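Local atomic coordinates of VirX1 (Cyanophage Syn10, PDB entry 6QGM), a protein that acts as a viral halogenase, probably flavin-dependent, that iodinates diverse substrates. Residues Ser136-Thr147 with Ile154-Thr163; Arg80-Lys88 with Met405-Thr413. All blocks are in the same frame, centred on the assembly; numbering follows the deposited sequence.

Overall arrangement
From the N terminus, the chain reaches residues 80-88 at the end of strand 78-82, in the seven-stranded mixed sheet. It then passes through both segments of contact 1. Residues 136-147 and 154-163 are separated by six residues, so contact 1 closes a short loop between two successive helices. Much later, the end of the long helix 382-408 and the turn after it return to residues 80-88. Contact 2 therefore closes a loop of more than 300 residues, and contact 1 is nested inside it. The contact centres lie about 25 Å apart. A probable hydrogen bond from Arg80 NH2 to Ala141 O (3.2 Å) joins the sheet strand to helix 137-143.

Contact 1 of 2, residues Ser136-Thr147 with Ile154-Thr163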
loop_
_atom_site.group_PDB
_atom_site.type_symbol
_atom_site.label_atom_id
_atom_site.label_comp_id
_atom_site.label_asym_id
_atom_site.label_seq_id
_atom_site.Cartn_x
_atom_site.Cartn_y
_atom_site.Cartn_z
ATOM N N SER B 136 6.869 -28.531 13.936
ATOM C CA SER B 136 7.220 -29.752 14.702
ATOM C C SER B 136 7.334 -29.395 16.186
ATOM O O SER B 136 7.230 -30.303 17.026
ATOM C CB SER B 136 8.490 -30.388 14.156
ATOM O OG SER B 136 8.355 -30.691 12.766
ATOM N N ASN B 137 7.521 -28.111 16.495
ATOM C CA ASN B 137 7.459 -27.600 17.884
ATOM C C ASN B 137 6.140 -28.105 18.477
ATOM O O ASN B 137 6.133 -28.466 19.657
ATOM C CB ASN B 137 7.630 -26.078 17.940
ATOM C CG ASN B 137 8.130 -25.577 19.276
ATOM O OD1 ASN B 137 8.384 -26.373 20.185
ATOM N ND2 ASN B 137 8.282 -24.267 19.404
ATOM N N THR B 138 5.090 -28.168 17.659
ATOM C CA THR B 138 3.741 -28.723 17.980
ATOM C C THR B 138 3.848 -30.053 18.741
ATOM O O THR B 138 3.107 -30.230 19.716
ATOM C CB THR B 138 2.920 -28.931 16.700
ATOM O OG1 THR B 138 2.990 -27.713 15.954
ATOM C CG2 THR B 138 1.479 -29.321 16.966
ATOM N N TYR B 139 4.726 -30.957 18.310
ATOM C CA TYR B 139 4.899 -32.310 18.906
ATOM C C TYR B 139 5.446 -32.211 20.333
ATOM O O TYR B 139 4.981 -32.985 21.193
ATOM C CB TYR B 139 5.844 -33.168 18.063
ATOM C CG TYR B 139 5.348 -33.461 16.670
ATOM C CD1 TYR B 139 4.365 -34.407 16.458
ATOM C CD2 TYR B 139 5.881 -32.825 15.567
ATOM C CE1 TYR B 139 3.898 -34.679 15.187
ATOM C CE2 TYR B 139 5.448 -33.112 14.287
ATOM C CZ TYR B 139 4.455 -34.052 14.092
ATOM O OH TYR B 139 3.999 -34.343 12.837
ATOM N N LEU B 140 6.422 -31.328 20.571
ATOM C CA LEU B 140 7.002 -31.077 21.919
ATOM C C LEU B 140 5.862 -30.617 22.841
ATOM O O LEU B 140 5.694 -31.193 23.937
ATOM C CB LEU B 140 8.094 -30.008 21.832
ATOM C CG LEU B 140 9.310 -30.360 20.974
ATOM C CD1 LEU B 140 10.335 -29.216 20.959
ATOM C CD2 LEU B 140 9.950 -31.672 21.438
ATOM N N ALA B 141 5.109 -29.615 22.390
ATOM C CA ALA B 141 3.962 -29.027 23.105
ATOM C C ALA B 141 2.940 -30.125 23.389
ATOM O O ALA B 141 2.497 -30.231 24.531
ATOM C CB ALA B 141 3.368 -27.913 22.292
ATOM N N GLU B 142 2.625 -30.944 22.391
ATOM C CA GLU B 142 1.517 -31.936 22.461
ATOM C C GLU B 142 1.877 -33.070 23.423
ATOM O O GLU B 142 0.983 -33.469 24.170
ATOM C CB GLU B 142 1.156 -32.470 21.072
ATOM C CG GLU B 142 0.245 -31.527 20.320
ATOM C CD GLU B 142 -0.487 -32.092 19.117
ATOM O OE1 GLU B 142 -0.627 -33.316 19.034
ATOM O OE2 GLU B 142 -0.948 -31.292 18.272
ATOM N N HIS B 143 3.120 -33.558 23.420
ATOM C CA HIS B 143 3.557 -34.695 24.279
ATOM C C HIS B 143 4.349 -34.190 25.492
ATOM O O HIS B 143 4.907 -35.031 26.205
ATOM C CB HIS B 143 4.315 -35.716 23.424
ATOM C CG HIS B 143 3.457 -36.281 22.350
ATOM N ND1 HIS B 143 3.274 -35.649 21.147
ATOM C CD2 HIS B 143 2.708 -37.389 22.306
ATOM C CE1 HIS B 143 2.459 -36.351 20.394
ATOM N NE2 HIS B 143 2.121 -37.444 21.070
ATOM N N ASN B 144 4.377 -32.871 25.725
ATOM C CA ASN B 144 4.961 -32.243 26.942
ATOM C C ASN B 144 6.431 -32.680 27.075
ATOM O O ASN B 144 6.858 -33.083 28.178
ATOM C CB ASN B 144 4.134 -32.612 28.179
ATOM C CG ASN B 144 4.457 -31.756 29.378
ATOM O OD1 ASN B 144 4.591 -30.533 29.262
ATOM N ND2 ASN B 144 4.587 -32.404 30.525
ATOM N N ARG B 145 7.189 -32.587 25.982
ATOM C CA ARG B 145 8.617 -32.974 25.915
ATOM C C ARG B 145 9.443 -31.743 25.562
ATOM O O ARG B 145 8.867 -30.765 25.071
ATOM C CB ARG B 145 8.830 -34.096 24.894
ATOM C CG ARG B 145 7.849 -35.246 25.029
ATOM C CD ARG B 145 7.832 -35.842 26.422
ATOM N NE ARG B 145 7.012 -37.037 26.447
ATOM C CZ ARG B 145 7.488 -38.272 26.484
ATOM N NH1 ARG B 145 8.786 -38.511 26.551
ATOM N NH2 ARG B 145 6.656 -39.293 26.477
ATOM N N LEU B 146 10.756 -31.828 25.768
ATOM C CA LEU B 146 11.697 -30.739 25.426
ATOM C C LEU B 146 13.064 -31.329 25.073
ATOM O O LEU B 146 13.412 -32.417 25.587
ATOM C CB LEU B 146 11.759 -29.777 26.613
ATOM C CG LEU B 146 12.101 -28.325 26.296
ATOM C CD1 LEU B 146 11.343 -27.803 25.093
ATOM C CD2 LEU B 146 11.807 -27.444 27.500
ATOM N N THR B 147 13.797 -30.641 24.197
ATOM C CA THR B 147 15.137 -31.040 23.698
ATOM C C THR B 147 15.835 -29.785 23.180
ATOM O O THR B 147 15.102 -28.863 22.724
ATOM C CB THR B 147 15.034 -32.107 22.606
ATOM O OG1 THR B 147 16.303 -32.209 21.963
ATOM C CG2 THR B 147 14.003 -31.771 21.562
ATOM N N ILE B 154 14.264 -32.595 15.394
ATOM C CA ILE B 154 12.952 -31.879 15.342
ATOM C C ILE B 154 13.080 -30.795 14.270
ATOM O O ILE B 154 13.809 -29.824 14.449
ATOM C CB ILE B 154 12.569 -31.349 16.737
ATOM C CG1 ILE B 154 12.422 -32.499 17.740
ATOM C CG2 ILE B 154 11.312 -30.487 16.670
ATOM C CD1 ILE B 154 11.158 -33.342 17.598
ATOM N N PRO B 155 12.448 -30.958 13.086
ATOM C CA PRO B 155 12.672 -30.055 11.958
ATOM C C PRO B 155 12.290 -28.602 12.251
ATOM O O PRO B 155 11.226 -28.395 12.792
ATOM C CB PRO B 155 11.752 -30.593 10.860
ATOM C CG PRO B 155 11.503 -32.038 11.236
ATOM C CD PRO B 155 11.533 -32.056 12.750
ATOM N N ASN B 156 13.174 -27.660 11.908
ATOM C CA ASN B 156 12.873 -26.202 11.857
ATOM C C ASN B 156 12.539 -25.663 13.253
ATOM O O ASN B 156 11.803 -24.671 13.342
ATOM C CB ASN B 156 11.747 -25.904 10.856
ATOM C CG ASN B 156 12.277 -25.552 9.477
ATOM O OD1 ASN B 156 11.830 -26.093 8.458
ATOM N ND2 ASN B 156 13.255 -24.660 9.434
ATOM N N PHE B 157 13.099 -26.269 14.303
ATOM C CA PHE B 157 12.958 -25.852 15.721
ATOM C C PHE B 157 14.328 -25.449 16.259
ATOM O O PHE B 157 15.273 -26.251 16.163
ATOM C CB PHE B 157 12.397 -26.995 16.564
ATOM C CG PHE B 157 12.421 -26.753 18.054
ATOM C CD1 PHE B 157 11.610 -25.777 18.632
ATOM C CD2 PHE B 157 13.251 -27.508 18.870
ATOM C CE1 PHE B 157 11.638 -25.555 20.006
ATOM C CE2 PHE B 157 13.262 -27.288 20.238
ATOM C CZ PHE B 157 12.464 -26.317 20.808
ATOM N N ASN B 158 14.407 -24.241 16.824
ATOM C CA ASN B 158 15.638 -23.648 17.407
ATOM C C ASN B 158 15.359 -23.385 18.894
ATOM O O ASN B 158 14.661 -22.418 19.188
ATOM C CB ASN B 158 16.043 -22.414 16.601
ATOM C CG ASN B 158 17.140 -21.571 17.223
ATOM O OD1 ASN B 158 17.380 -21.593 18.436
ATOM N ND2 ASN B 158 17.802 -20.810 16.376
ATOM N N PHE B 159 15.870 -24.237 19.787
ATOM C CA PHE B 159 15.556 -24.240 21.239
ATOM C C PHE B 159 15.613 -22.808 21.801
ATOM O O PHE B 159 14.607 -22.378 22.390
ATOM C CB PHE B 159 16.476 -25.215 21.986
ATOM C CG PHE B 159 16.282 -25.162 23.480
ATOM C CD1 PHE B 159 15.190 -25.781 24.070
ATOM C CD2 PHE B 159 17.164 -24.471 24.292
ATOM C CE1 PHE B 159 14.989 -25.726 25.441
ATOM C CE2 PHE B 159 16.952 -24.402 25.655
ATOM C CZ PHE B 159 15.868 -25.032 26.228
ATOM N N ASP B 160 16.732 -22.104 21.617
ATOM C CA ASP B 160 16.967 -20.732 22.154
ATOM C C ASP B 160 15.804 -19.786 21.816
ATOM O O ASP B 160 15.328 -19.083 22.732
ATOM C CB ASP B 160 18.267 -20.118 21.627
ATOM C CG ASP B 160 19.443 -20.323 22.570
ATOM O OD1 ASP B 160 19.492 -21.405 23.225
ATOM O OD2 ASP B 160 20.278 -19.376 22.688
ATOM N N TRP B 161 15.401 -19.746 20.546
ATOM C CA TRP B 161 14.536 -18.670 19.984
ATOM C C TRP B 161 13.084 -19.128 19.780
ATOM O O TRP B 161 12.223 -18.236 19.770
ATOM C CB TRP B 161 15.158 -18.133 18.693
ATOM C CG TRP B 161 16.405 -17.364 18.981
ATOM C CD1 TRP B 161 17.682 -17.844 18.996
ATOM C CD2 TRP B 161 16.482 -15.986 19.371
ATOM N NE1 TRP B 161 18.555 -16.841 19.334
ATOM C CE2 TRP B 161 17.847 -15.691 19.559
ATOM C CE3 TRP B 161 15.540 -14.962 19.517
ATOM C CZ2 TRP B 161 18.287 -14.421 19.923
ATOM C CZ3 TRP B 161 15.976 -13.699 19.883
ATOM C CH2 TRP B 161 17.334 -13.443 20.086
ATOM N N ASP B 162 12.825 -20.429 19.611
ATOM C CA ASP B 162 11.474 -21.013 19.394
ATOM C C ASP B 162 10.903 -21.543 20.707
ATOM O O ASP B 162 9.792 -22.099 20.673
ATOM C CB ASP B 162 11.490 -22.143 18.362
ATOM C CG ASP B 162 11.750 -21.665 16.945
ATOM O OD1 ASP B 162 11.544 -20.452 16.684
ATOM O OD2 ASP B 162 12.159 -22.517 16.110
ATOM N N THR B 163 11.620 -21.386 21.819
ATOM C CA THR B 163 11.090 -21.667 23.175
ATOM C C THR B 163 11.068 -20.356 23.950
ATOM O O THR B 163 12.130 -19.724 24.053
ATOM C CB THR B 163 11.895 -22.749 23.896
ATOM O OG1 THR B 163 12.027 -23.893 23.046
ATOM C CG2 THR B 163 11.223 -23.183 25.172
#
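Leu140 sets its CD1 methyl over one face of the Phe157 ring. This is a CH-pi contact, with CD1 3.7 Å from the ring centroid and 19° off the ring normal. The backbone N of Phe159 lies over the opposite face, toward the rim. At the ring edge, near its plane, Thr147 O comes within 3.5 Å of Phe157 CE2. The Asn137 amide approaches the same ring at a slant, with the two planes 47° apart. Its CG is anti to the backbone N (chi1 -157°), which carries the amide along the ring to Asp162. There Asn137 ND2 donates to Asp162 O at 2.9 Å. ND2 also binds Phe96 O, and OD1 accepts from Asn77 ND2, so bonds at both ends fix the rotation of this buried amide.

Helix 137-143 ends in a Schellman motif at Asn144, and the chain turns back so that Leu146 and Thr147 meet the second segment. There, Ile154 to Phe157 form a type II beta turn. Asn158 takes the N-cap position of a short, weakly bonded helix at about 159-162, with a weak bond from Trp161 N to its OD1.

The side chains of Leu146 and Thr147 pack more loosely. Leu146 CG stands at the edge of the Phe159 ring, 4.0 Å from CE1. Thr147 CG2 is 4.2 Å from Ile154 CG1. The more open side is at Pro155, which is partly exposed; Ser136 OG rests 3.5 Å from its CD.

Contact 2 of 2, residues Arg80-Lys88 with Met405-Thr413; sequences RFTNFREGK and MHYAYSMRT
The backbones come closest at Arg85 and Ser410, whose CA atoms are 4.9 Å apart, and Met411 N donates to Arg85 O there. Ser410 OG adds a second tie, donating to Phe84 O at 2.7 Å. The same hydroxyl oxygen accepts from Arg412 N at 3.0 Å, which makes an ST turn. With OG anti to the backbone N of Ser410 (chi1 174°), the hydroxyl can serve both segments.

Arg412 reaches across the loop. Its chain bends at chi3 (62°), and NH1 donates to Asn83 O at 3.2 Å, tilted from the carbonyl plane. Gly87 CA lies over one face of the guanidinium, and Asp414 forms a salt bridge with NH2. Met411 runs beside Arg85 in the same direction, its SD 4.1 Å from Arg85 CG.

At the other end, His406 turns its ring edge toward the face of Phe81 in an offset edge-to-face pair. The centroids are 5.2 Å apart and the planes meet at 62°. His406 NE2 is hydrogen-bonded to Glu355, and ND1 to Phe402 O. The contact thus joins the end of strand 78-82 to the C-terminal end of helix 382-408. Tyr409 O and Ser410 O accept hydrogen bonds from Arg376 and Tyr379 of the third subunit. Asn83, Phe84 and Arg85 each accept a hydrogen bond from residues 410-412, so across this contact the polar grip on the loop falls on its backbone carbonyls, while Phe81 supplies ring packing.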
loop_
_atom_site.group_PDB
_atom_site.type_symbol
_atom_site.label_atom_id
_atom_site.label_comp_id
_atom_site.label_asym_id
_atom_site.label_seq_id
_atom_site.Cartn_x
_atom_site.Cartn_y
_atom_site.Cartn_z
ATOM N N ARG B 80 -1.948 -23.022 23.630
ATOM C CA ARG B 80 -2.991 -24.045 23.381
ATOM C C ARG B 80 -4.362 -23.385 23.556
ATOM O O ARG B 80 -4.541 -22.645 24.531
ATOM C CB ARG B 80 -2.781 -25.212 24.345
ATOM C CG ARG B 80 -3.940 -26.187 24.394
ATOM C CD ARG B 80 -3.552 -27.429 25.155
ATOM N NE ARG B 80 -2.455 -28.081 24.462
ATOM C CZ ARG B 80 -1.561 -28.879 25.025
ATOM N NH1 ARG B 80 -1.623 -29.154 26.309
ATOM N NH2 ARG B 80 -0.598 -29.407 24.291
ATOM N N PHE B 81 -5.290 -23.646 22.635
ATOM C CA PHE B 81 -6.684 -23.132 22.662
ATOM C C PHE B 81 -7.638 -24.313 22.830
ATOM O O PHE B 81 -7.949 -25.014 21.845
ATOM C CB PHE B 81 -6.970 -22.305 21.406
ATOM C CG PHE B 81 -6.096 -21.079 21.295
ATOM C CD1 PHE B 81 -6.356 -19.946 22.057
ATOM C CD2 PHE B 81 -4.989 -21.064 20.454
ATOM C CE1 PHE B 81 -5.540 -18.827 21.962
ATOM C CE2 PHE B 81 -4.180 -19.940 20.355
ATOM C CZ PHE B 81 -4.453 -18.825 21.112
ATOM N N THR B 82 -8.068 -24.521 24.072
ATOM C CA THR B 82 -9.144 -25.471 24.452
ATOM C C THR B 82 -10.477 -24.719 24.442
ATOM O O THR B 82 -10.521 -23.588 24.944
ATOM C CB THR B 82 -8.850 -26.125 25.806
ATOM O OG1 THR B 82 -7.528 -26.687 25.740
ATOM C CG2 THR B 82 -9.874 -27.169 26.196
ATOM N N ASN B 83 -11.494 -25.319 23.823
ATOM C CA ASN B 83 -12.935 -24.951 23.932
ATOM C C ASN B 83 -13.278 -23.712 23.085
ATOM O O ASN B 83 -14.387 -23.225 23.232
ATOM C CB ASN B 83 -13.326 -24.750 25.402
ATOM C CG ASN B 83 -14.713 -25.255 25.726
ATOM O OD1 ASN B 83 -15.110 -26.312 25.268
ATOM N ND2 ASN B 83 -15.455 -24.522 26.532
ATOM N N PHE B 84 -12.403 -23.270 22.178
ATOM C CA PHE B 84 -12.519 -21.972 21.466
ATOM C C PHE B 84 -13.281 -22.089 20.142
ATOM O O PHE B 84 -13.913 -21.089 19.747
ATOM C CB PHE B 84 -11.150 -21.353 21.192
ATOM C CG PHE B 84 -10.828 -20.185 22.090
ATOM C CD1 PHE B 84 -10.200 -20.386 23.310
ATOM C CD2 PHE B 84 -11.157 -18.891 21.714
ATOM C CE1 PHE B 84 -9.916 -19.316 24.138
ATOM C CE2 PHE B 84 -10.864 -17.821 22.540
ATOM C CZ PHE B 84 -10.254 -18.035 23.759
ATOM N N ARG B 85 -13.203 -23.218 19.446
ATOM C CA ARG B 85 -13.828 -23.359 18.102
ATOM C C ARG B 85 -15.334 -23.527 18.266
ATOM O O ARG B 85 -16.085 -22.754 17.640
ATOM C CB ARG B 85 -13.275 -24.542 17.306
ATOM C CG ARG B 85 -13.891 -24.650 15.915
ATOM C CD ARG B 85 -13.320 -25.727 15.004
ATOM N NE ARG B 85 -13.532 -27.085 15.527
ATOM C CZ ARG B 85 -12.585 -27.876 16.000
ATOM N NH1 ARG B 85 -11.333 -27.476 16.013
ATOM N NH2 ARG B 85 -12.892 -29.076 16.445
ATOM N N GLU B 86 -15.743 -24.489 19.092
ATOM C CA GLU B 86 -17.123 -25.040 19.100
ATOM C C GLU B 86 -17.644 -25.243 20.534
ATOM O O GLU B 86 -18.822 -25.593 20.667
ATOM C CB GLU B 86 -17.061 -26.351 18.320
ATOM C CG GLU B 86 -18.327 -26.724 17.598
ATOM C CD GLU B 86 -18.207 -28.112 17.001
ATOM O OE1 GLU B 86 -17.142 -28.375 16.346
ATOM O OE2 GLU B 86 -19.152 -28.928 17.205
ATOM N N GLY B 87 -16.805 -25.053 21.555
ATOM C CA GLY B 87 -17.165 -25.186 22.977
ATOM C C GLY B 87 -17.410 -26.626 23.406
ATOM O O GLY B 87 -18.337 -26.850 24.219
ATOM N N LYS B 88 -16.588 -27.566 22.931
ATOM C CA LYS B 88 -16.741 -29.025 23.195
ATOM C C LYS B 88 -15.390 -29.668 23.525
ATOM O O LYS B 88 -15.218 -30.843 23.213
ATOM C CB LYS B 88 -17.381 -29.700 21.982
ATOM C CG LYS B 88 -18.837 -29.339 21.722
ATOM C CD LYS B 88 -19.308 -29.905 20.408
ATOM C CE LYS B 88 -20.784 -30.222 20.368
ATOM N NZ LYS B 88 -21.126 -30.811 19.058
ATOM N N MET B 405 -9.470 -11.601 16.286
ATOM C CA MET B 405 -9.728 -12.646 15.263
ATOM C C MET B 405 -9.989 -14.006 15.923
ATOM O O MET B 405 -10.741 -14.793 15.334
ATOM C CB MET B 405 -8.556 -12.754 14.287
ATOM C CG MET B 405 -8.530 -11.641 13.267
ATOM S SD MET B 405 -7.325 -11.889 11.964
ATOM C CE MET B 405 -7.578 -10.412 10.982
ATOM N N HIS B 406 -9.414 -14.263 17.102
ATOM C CA HIS B 406 -9.626 -15.510 17.895
ATOM C C HIS B 406 -11.107 -15.678 18.256
ATOM O O HIS B 406 -11.564 -16.832 18.351
ATOM C CB HIS B 406 -8.803 -15.509 19.191
ATOM C CG HIS B 406 -7.325 -15.540 18.993
ATOM N ND1 HIS B 406 -6.654 -14.582 18.268
ATOM C CD2 HIS B 406 -6.383 -16.379 19.456
ATOM C CE1 HIS B 406 -5.361 -14.852 18.267
ATOM N NE2 HIS B 406 -5.173 -15.948 18.993
ATOM N N TYR B 407 -11.806 -14.567 18.489
ATOM C CA TYR B 407 -13.242 -14.530 18.856
ATOM C C TYR B 407 -14.086 -14.546 17.579
ATOM O O TYR B 407 -15.024 -15.344 17.475
ATOM C CB TYR B 407 -13.557 -13.283 19.694
ATOM C CG TYR B 407 -12.885 -13.211 21.042
ATOM C CD1 TYR B 407 -13.375 -13.924 22.115
ATOM C CD2 TYR B 407 -11.782 -12.401 21.254
ATOM C CE1 TYR B 407 -12.780 -13.863 23.365
ATOM C CE2 TYR B 407 -11.165 -12.326 22.488
ATOM C CZ TYR B 407 -11.668 -13.062 23.551
ATOM O OH TYR B 407 -11.081 -12.993 24.785
ATOM N N ALA B 408 -13.734 -13.675 16.635
ATOM C CA ALA B 408 -14.548 -13.313 15.456
ATOM C C ALA B 408 -14.913 -14.556 14.637
ATOM O O ALA B 408 -16.042 -14.600 14.099
ATOM C CB ALA B 408 -13.780 -12.324 14.616
ATOM N N TYR B 409 -13.985 -15.515 14.541
ATOM C CA TYR B 409 -14.068 -16.685 13.631
ATOM C C TYR B 409 -14.520 -17.941 14.380
ATOM O O TYR B 409 -14.654 -18.972 13.724
ATOM C CB TYR B 409 -12.727 -16.864 12.924
ATOM C CG TYR B 409 -12.476 -15.807 11.888
ATOM C CD1 TYR B 409 -13.169 -15.828 10.688
ATOM C CD2 TYR B 409 -11.583 -14.771 12.109
ATOM C CE1 TYR B 409 -12.951 -14.877 9.706
ATOM C CE2 TYR B 409 -11.377 -13.788 11.155
ATOM C CZ TYR B 409 -12.076 -13.840 9.957
ATOM O OH TYR B 409 -11.914 -12.861 9.030
ATOM N N SER B 410 -14.770 -17.855 15.690
ATOM C CA SER B 410 -15.275 -18.995 16.495
ATOM C C SER B 410 -16.617 -19.466 15.931
ATOM O O SER B 410 -17.323 -18.645 15.292
ATOM C CB SER B 410 -15.397 -18.648 17.942
ATOM O OG SER B 410 -16.005 -19.714 18.655
ATOM N N MET B 411 -16.952 -20.738 16.163
ATOM C CA MET B 411 -18.276 -21.317 15.814
ATOM C C MET B 411 -19.255 -21.102 16.975
ATOM O O MET B 411 -20.468 -21.268 16.748
ATOM C CB MET B 411 -18.180 -22.808 15.489
ATOM C CG MET B 411 -17.299 -23.062 14.291
ATOM S SD MET B 411 -17.338 -24.776 13.721
ATOM C CE MET B 411 -19.017 -24.863 13.102
ATOM N N ARG B 412 -18.762 -20.718 18.158
ATOM C CA ARG B 412 -19.580 -20.614 19.394
ATOM C C ARG B 412 -20.650 -19.528 19.247
ATOM O O ARG B 412 -20.323 -18.371 18.926
ATOM C CB ARG B 412 -18.689 -20.331 20.599
ATOM C CG ARG B 412 -17.749 -21.482 20.903
ATOM C CD ARG B 412 -17.069 -21.307 22.235
ATOM N NE ARG B 412 -18.045 -21.276 23.318
ATOM C CZ ARG B 412 -17.757 -21.385 24.595
ATOM N NH1 ARG B 412 -16.513 -21.547 24.981
ATOM N NH2 ARG B 412 -18.727 -21.328 25.480
ATOM N N THR B 413 -21.906 -19.907 19.480
ATOM C CA THR B 413 -23.073 -19.009 19.613
ATOM C C THR B 413 -23.924 -19.499 20.782
ATOM O O THR B 413 -25.110 -19.185 20.804
ATOM C CB THR B 413 -23.851 -18.977 18.297
ATOM O OG1 THR B 413 -24.352 -20.288 18.073
ATOM C CG2 THR B 413 -23.018 -18.595 17.101
#